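Local structure of putative Type I topoisomerase (Deinococcus radiodurans, 3M4A) at residues Leu126-Leu131 with Thr220-Tyr225; Phe136-Asp141 with Gly151-Arg156. The protein probably relaxes DNA as a type IB topoisomerase, cutting one strand, letting the DNA pass or swivel, and rejoining it without ATP. One frame throughout, in Å; residues are numbered along the deposited sequence.

Contact 1 of 2, residues Leu126-Leu131 with Thr220-Tyr225. With ACY (acetic acid), chain D; nucleotides of chain B.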
loop_
_atom_site.group_PDB
_atom_site.type_symbol
_atom_site.label_atom_id
_atom_site.label_comp_id
_atom_site.label_asym_id
_atom_site.label_seq_id
_atom_site.Cartn_x
_atom_site.Cartn_y
_atom_site.Cartn_z
ATOM N N LEU A 126 1.763 -5.650 -10.282
ATOM C CA LEU A 126 0.372 -6.107 -10.133
ATOM C C LEU A 126 0.093 -6.477 -8.664
ATOM O O LEU A 126 -0.947 -6.118 -8.079
ATOM C CB LEU A 126 0.109 -7.318 -11.037
ATOM C CG LEU A 126 0.081 -7.064 -12.546
ATOM C CD1 LEU A 126 0.178 -8.374 -13.330
ATOM C CD2 LEU A 126 -1.239 -6.341 -12.892
ATOM N N MET A 127 1.042 -7.175 -8.054
ATOM C CA MET A 127 0.913 -7.555 -6.645
ATOM C C MET A 127 0.888 -6.341 -5.722
ATOM O O MET A 127 0.124 -6.318 -4.769
ATOM C CB MET A 127 2.040 -8.523 -6.245
ATOM C CG MET A 127 1.934 -9.874 -6.925
ATOM S SD MET A 127 3.449 -10.846 -6.761
ATOM C CE MET A 127 3.097 -11.671 -5.210
ATOM N N THR A 128 1.699 -5.329 -6.040
ATOM C CA THR A 128 1.763 -4.090 -5.270
ATOM C C THR A 128 0.443 -3.339 -5.412
ATOM O O THR A 128 -0.073 -2.794 -4.439
ATOM C CB THR A 128 2.935 -3.208 -5.690
ATOM O OG1 THR A 128 4.159 -3.926 -5.488
ATOM C CG2 THR A 128 2.984 -1.944 -4.831
ATOM N N ARG A 129 -0.118 -3.326 -6.613
ATOM C CA ARG A 129 -1.451 -2.724 -6.780
ATOM C C ARG A 129 -2.472 -3.450 -5.914
ATOM O O ARG A 129 -3.311 -2.823 -5.283
ATOM C CB ARG A 129 -1.896 -2.679 -8.246
ATOM C CG ARG A 129 -3.253 -2.003 -8.432
ATOM C CD ARG A 129 -3.531 -1.741 -9.884
ATOM N NE ARG A 129 -2.656 -0.678 -10.373
ATOM C CZ ARG A 129 -2.638 -0.237 -11.626
ATOM N NH1 ARG A 129 -3.486 -0.697 -12.530
ATOM N NH2 ARG A 129 -1.796 0.725 -11.951
ATOM N N LEU A 130 -2.418 -4.769 -5.874
ATOM C CA LEU A 130 -3.348 -5.525 -5.006
ATOM C C LEU A 130 -3.185 -5.217 -3.499
ATOM O O LEU A 130 -4.172 -5.121 -2.786
ATOM C CB LEU A 130 -3.225 -7.019 -5.266
ATOM C CG LEU A 130 -3.790 -7.449 -6.626
ATOM C CD1 LEU A 130 -3.326 -8.852 -7.003
ATOM C CD2 LEU A 130 -5.328 -7.362 -6.578
ATOM N N LEU A 131 -1.947 -5.046 -3.040
ATOM C CA LEU A 131 -1.696 -4.607 -1.650
ATOM C C LEU A 131 -2.344 -3.255 -1.385
ATOM O O LEU A 131 -2.961 -3.034 -0.341
ATOM C CB LEU A 131 -0.199 -4.500 -1.371
ATOM C CG LEU A 131 0.678 -5.740 -1.372
ATOM C CD1 LEU A 131 2.178 -5.390 -1.288
ATOM C CD2 LEU A 131 0.259 -6.713 -0.262
ATOM N N THR A 220 10.045 -12.786 -0.484
ATOM C CA THR A 220 11.329 -12.083 -0.397
ATOM C C THR A 220 11.572 -11.150 -1.589
ATOM O O THR A 220 11.962 -9.999 -1.409
ATOM C CB THR A 220 12.495 -13.068 -0.264
ATOM O OG1 THR A 220 12.255 -13.915 0.862
ATOM C CG2 THR A 220 13.839 -12.309 -0.079
ATOM N N GLU A 221 11.289 -11.643 -2.787
ATOM C CA GLU A 221 11.440 -10.864 -4.010
ATOM C C GLU A 221 10.476 -9.663 -4.033
ATOM O O GLU A 221 10.882 -8.549 -4.354
ATOM C CB GLU A 221 11.238 -11.749 -5.236
ATOM C CG GLU A 221 11.689 -11.086 -6.508
ATOM C CD GLU A 221 11.533 -11.949 -7.732
ATOM O OE1 GLU A 221 10.996 -13.069 -7.616
ATOM O OE2 GLU A 221 11.952 -11.486 -8.821
ATOM N N LEU A 222 9.220 -9.887 -3.657
ATOM C CA LEU A 222 8.248 -8.794 -3.603
ATOM C C LEU A 222 8.645 -7.762 -2.572
ATOM O O LEU A 222 8.560 -6.563 -2.817
ATOM C CB LEU A 222 6.827 -9.291 -3.314
ATOM C CG LEU A 222 5.749 -8.200 -3.225
ATOM C CD1 LEU A 222 5.680 -7.349 -4.491
ATOM C CD2 LEU A 222 4.377 -8.824 -2.927
ATOM N N ASN A 223 9.087 -8.216 -1.402
ATOM C CA ASN A 223 9.510 -7.266 -0.378
ATOM C C ASN A 223 10.703 -6.410 -0.819
ATOM O O ASN A 223 10.783 -5.252 -0.449
ATOM C CB ASN A 223 9.783 -7.973 0.960
ATOM C CG ASN A 223 8.492 -8.402 1.674
ATOM O OD1 ASN A 223 7.458 -7.739 1.571
ATOM N ND2 ASN A 223 8.558 -9.505 2.404
ATOM N N ALA A 224 11.608 -6.968 -1.626
ATOM C CA ALA A 224 12.717 -6.188 -2.207
ATOM C C ALA A 224 12.242 -5.122 -3.191
ATOM O O ALA A 224 12.767 -4.007 -3.223
ATOM C CB ALA A 224 13.732 -7.121 -2.885
ATOM N N TYR A 225 11.241 -5.475 -3.996
ATOM C CA TYR A 225 10.611 -4.545 -4.926
ATOM C C TYR A 225 9.976 -3.390 -4.158
ATOM O O TYR A 225 10.157 -2.222 -4.520
ATOM C CB TYR A 225 9.576 -5.295 -5.769
ATOM C CG TYR A 225 8.832 -4.454 -6.793
ATOM C CD1 TYR A 225 9.418 -4.134 -8.004
ATOM C CD2 TYR A 225 7.553 -3.972 -6.534
ATOM C CE1 TYR A 225 8.759 -3.371 -8.947
ATOM C CE2 TYR A 225 6.874 -3.207 -7.463
ATOM C CZ TYR A 225 7.477 -2.914 -8.678
ATOM O OH TYR A 225 6.848 -2.146 -9.631
HETATM C C ACY D . -0.908 0.787 -7.457
HETATM O O ACY D . -0.758 0.526 -8.675
HETATM O OXT ACY D . -2.026 1.038 -6.956
HETATM C CH3 ACY D . 0.303 0.810 -6.575
ATOM P P DC B 10 -2.211 1.559 -15.559
ATOM O OP1 DC B 10 -1.390 2.159 -14.513
ATOM O OP2 DC B 10 -3.235 0.569 -15.148
ATOM O "O5'" DC B 10 -2.986 2.746 -16.284
ATOM C "C5'" DC B 10 -2.240 3.886 -16.742
ATOM C "C4'" DC B 10 -3.128 4.761 -17.592
ATOM O "O4'" DC B 10 -3.471 4.066 -18.830
ATOM C "C3'" DC B 10 -4.461 5.154 -16.952
ATOM O "O3'" DC B 10 -4.789 6.484 -17.285
ATOM C "C2'" DC B 10 -5.455 4.217 -17.600
ATOM C "C1'" DC B 10 -4.880 4.209 -19.004
ATOM N N1 DC B 10 -5.343 3.121 -19.882
ATOM C C2 DC B 10 -5.319 3.354 -21.263
ATOM O O2 DC B 10 -4.917 4.452 -21.695
ATOM N N3 DC B 10 -5.750 2.382 -22.090
ATOM C C4 DC B 10 -6.193 1.222 -21.608
ATOM N N4 DC B 10 -6.592 0.300 -22.480
ATOM C C5 DC B 10 -6.217 0.963 -20.205
ATOM C C6 DC B 10 -5.795 1.937 -19.389
#
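The hydroxyl oxygen of Thr-128, hydrogen-bonded to the backbone oxygen of Met-124 one turn back in its own helix, is touched by Tyr-225 and Leu-222 of the other helix. Thr-128 OG1 lies 3.4 Å from Tyr-225 CE2, near the ring plane, and is therefore met by the ring's edge. Leu-222 CD1 approaches the same oxygen to 3.9 Å. With OG1 beside the backbone N of Thr-128 and anti to its carbonyl carbon (chi1 -60°), the hydroxyl can reach back to Met-124 and face Tyr-225 at once. The phenol end of Tyr-225 is fixed separately, by a hydrogen bond from OH to Asp-112.

The rest of the interface is apolar. Leu-222 projects between Met-127 and Leu-131: its CD2 is 3.9 Å from Met-127 CE and 4.4 Å from Leu-131 CD1. No hydrogen bond joins 126-131 to 220-225; the axes of these two segments approach to 10.9 Å and cross at -77°, so contact is confined to a small patch centred on Leu-222.

Arg-129 leaves the helix on a different side and binds the DNA backbone. Its NH1 donates to OP2 of DC10 of chain B over 2.9 Å, NH2 donates to OP1 of the same phosphate, and NE reaches acetate O at 2.8 Å along an almost straight bond (174°). The acetate, probably from the crystallisation liquor, and the phosphate both lie at the guanidinium edge, and Asp-185 adds a salt bridge to NH1.

Helix 91-113 packs on Thr-128 through Leu-105 and on Tyr-225 through Thr-109, whereas Phe-204 and Ile-217, in loops, pack on Met-127. The crossing of helices 120-134 and 219-230 is thus buried within the catalytic core.

Contact 2 of 2, residues Phe136-Asp141 with Gly151-Arg156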
loop_
_atom_site.group_PDB
_atom_site.type_symbol
_atom_site.label_atom_id
_atom_site.label_comp_id
_atom_site.label_asym_id
_atom_site.label_seq_id
_atom_site.Cartn_x
_atom_site.Cartn_y
_atom_site.Cartn_z
ATOM N N PHE A 136 -4.249 -6.626 1.091
ATOM C CA PHE A 136 -3.696 -7.948 1.395
ATOM C C PHE A 136 -2.494 -7.876 2.344
ATOM O O PHE A 136 -1.750 -6.885 2.359
ATOM C CB PHE A 136 -3.165 -8.605 0.131
ATOM C CG PHE A 136 -4.204 -9.237 -0.774
ATOM C CD1 PHE A 136 -4.535 -10.591 -0.665
ATOM C CD2 PHE A 136 -4.775 -8.503 -1.806
ATOM C CE1 PHE A 136 -5.434 -11.168 -1.536
ATOM C CE2 PHE A 136 -5.675 -9.065 -2.682
ATOM C CZ PHE A 136 -6.022 -10.397 -2.552
ATOM N N ARG A 137 -2.304 -8.957 3.093
ATOM C CA ARG A 137 -1.006 -9.273 3.687
ATOM C C ARG A 137 -0.136 -9.934 2.624
ATOM O O ARG A 137 -0.640 -10.596 1.717
ATOM C CB ARG A 137 -1.187 -10.245 4.854
ATOM C CG ARG A 137 -2.040 -9.747 5.993
ATOM C CD ARG A 137 -2.184 -10.873 6.991
ATOM N NE ARG A 137 -2.965 -10.563 8.174
ATOM C CZ ARG A 137 -4.284 -10.685 8.277
ATOM N NH1 ARG A 137 -5.027 -11.071 7.255
ATOM N NH2 ARG A 137 -4.864 -10.404 9.429
ATOM N N VAL A 138 1.181 -9.785 2.722
ATOM C CA VAL A 138 2.075 -10.383 1.738
ATOM C C VAL A 138 2.192 -11.914 1.907
ATOM O O VAL A 138 2.204 -12.657 0.929
ATOM C CB VAL A 138 3.489 -9.718 1.778
ATOM C CG1 VAL A 138 4.468 -10.500 0.926
ATOM C CG2 VAL A 138 3.417 -8.245 1.322
ATOM N N GLY A 139 2.263 -12.364 3.159
ATOM C CA GLY A 139 2.418 -13.785 3.467
ATOM C C GLY A 139 3.851 -14.244 3.288
ATOM O O GLY A 139 4.727 -13.465 2.920
ATOM N N SER A 140 4.086 -15.522 3.573
ATOM C CA SER A 140 5.400 -16.147 3.343
ATOM C C SER A 140 5.228 -17.656 3.150
ATOM O O SER A 140 4.279 -18.234 3.672
ATOM C CB SER A 140 6.354 -15.857 4.501
ATOM O OG SER A 140 6.045 -16.629 5.649
ATOM N N ASP A 141 6.137 -18.276 2.396
ATOM C CA ASP A 141 6.053 -19.705 2.076
ATOM C C ASP A 141 6.151 -20.580 3.321
ATOM O O ASP A 141 5.390 -21.535 3.476
ATOM C CB ASP A 141 7.174 -20.134 1.120
ATOM C CG ASP A 141 6.939 -19.700 -0.310
ATOM O OD1 ASP A 141 5.992 -18.936 -0.564
ATOM O OD2 ASP A 141 7.725 -20.119 -1.185
ATOM N N GLY A 151 -1.630 -15.756 2.068
ATOM C CA GLY A 151 -1.525 -14.322 1.893
ATOM C C GLY A 151 -1.278 -14.092 0.421
ATOM O O GLY A 151 -1.266 -15.031 -0.351
ATOM N N LEU A 152 -1.049 -12.859 0.014
ATOM C CA LEU A 152 -0.973 -12.568 -1.418
ATOM C C LEU A 152 0.063 -13.433 -2.156
ATOM O O LEU A 152 -0.239 -14.004 -3.210
ATOM C CB LEU A 152 -0.685 -11.086 -1.629
ATOM C CG LEU A 152 -0.716 -10.637 -3.089
ATOM C CD1 LEU A 152 -2.131 -10.721 -3.664
ATOM C CD2 LEU A 152 -0.140 -9.210 -3.198
ATOM N N SER A 153 1.271 -13.536 -1.605
ATOM C CA SER A 153 2.383 -14.198 -2.306
ATOM C C SER A 153 2.266 -15.721 -2.320
ATOM O O SER A 153 2.988 -16.387 -3.060
ATOM C CB SER A 153 3.735 -13.764 -1.751
ATOM O OG SER A 153 3.975 -14.266 -0.453
ATOM N N THR A 154 1.355 -16.260 -1.514
ATOM C CA THR A 154 1.127 -17.694 -1.418
ATOM C C THR A 154 -0.249 -18.118 -1.966
ATOM O O THR A 154 -0.663 -19.259 -1.797
ATOM C CB THR A 154 1.349 -18.162 0.047
ATOM O OG1 THR A 154 0.512 -17.423 0.939
ATOM C CG2 THR A 154 2.802 -17.911 0.431
ATOM N N LEU A 155 -0.931 -17.219 -2.686
ATOM C CA LEU A 155 -2.211 -17.568 -3.267
ATOM C C LEU A 155 -2.038 -18.603 -4.364
ATOM O O LEU A 155 -1.040 -18.620 -5.081
ATOM C CB LEU A 155 -2.959 -16.369 -3.870
ATOM C CG LEU A 155 -3.504 -15.303 -2.932
ATOM C CD1 LEU A 155 -4.349 -14.315 -3.735
ATOM C CD2 LEU A 155 -4.322 -15.928 -1.809
ATOM N N ARG A 156 -3.039 -19.466 -4.440
ATOM C CA ARG A 156 -3.158 -20.451 -5.470
ATOM C C ARG A 156 -4.173 -19.969 -6.498
ATOM O O ARG A 156 -5.024 -19.115 -6.215
ATOM C CB ARG A 156 -3.603 -21.783 -4.852
ATOM C CG ARG A 156 -2.548 -22.396 -3.944
ATOM C CD ARG A 156 -3.112 -23.545 -3.139
ATOM N NE ARG A 156 -2.043 -24.258 -2.443
ATOM C CZ ARG A 156 -1.325 -25.260 -2.954
ATOM N NH1 ARG A 156 -1.545 -25.719 -4.183
ATOM N NH2 ARG A 156 -0.366 -25.810 -2.217
HETATM O O HOH W 1 0.978 -17.230 3.583
HETATM O O HOH W 2 6.061 -16.188 -0.451
#
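Two side-chain torsions set this junction: Leu-152 has CG anti to its backbone N (chi1 -174°), which carries CD1 over the ring of Phe-136, and Ser-153 has OG between its backbone N and carbonyl carbon (chi1 70°), which turns the hydroxyl to Val-138 O. The methyl carbon Leu-152 CD1 stands 3.7 Å from the Phe-136 ring centroid and only 5° off the ring normal, a centred CH-pi contact. Leu-155 CD1 meets the same ring at Phe-136 CE1, 4.0 Å away. An alanine in place of Phe-136 is likely to leave Leu-152 CD1 without the ring face it sits on and to open a gap beside Leu-155.

The backbones are joined in sequence. Leu-152 N donates to Arg-137 O over 2.9 Å in a nearly straight bond, and Ser-153 N donates to Val-138 O over 2.8 Å. Val-138 O is gripped a second time, by Ser-153 OG at 2.8 Å, which approaches from above the carbonyl plane. Beside these bonds, Gly-139 CA and Gly-151 CA are 4.3 Å apart; a CB on Gly-151 would collide with Gly-139, and the positive phi of Gly-139 itself favours glycine.

Farther along, Thr-154 OG1 accepts from Gly-151 N at 2.9 Å, closing the turn from side chain to backbone. A water donates both to Ser-153 OG and to Asp-141 OD1, at 2.8 Å from the latter. Asp-141 is also hydrogen-bonded to His-218 and salt-bridged to Arg-216.

The two loops flank helix 141-147, with Ser-140 as its N-cap. Leu-131 of helix 120-134 packs on Phe-136, Val-138 and Leu-152; Phe-169 of strand 166-172 meets Phe-136 edge-to-face and touches Leu-155; and Ser-219 of helix 219-230 borders Val-138 and Ser-153.

From the N terminus, helix 120-134 first supplies 126-131, and the chain then turns through 136-141 into helix 141-147. Contact 2 closes the shorter loop when 151-156 returns to 136-141, with nine residues between, six of them helical. The chain continues through the strands of 160-183, helix 186-196 and the hairpin 205-207/214-216 before 220-225 comes back to 126-131, closing a loop of 88 residues. Contact 2 is therefore nested inside contact 1. Their centres are 10 Å apart and they touch: Met-127 O is 3.3 Å from Leu-152 CD2. Together they tie helices 120-134 and 219-230 to the loops bracketing helix 141-147.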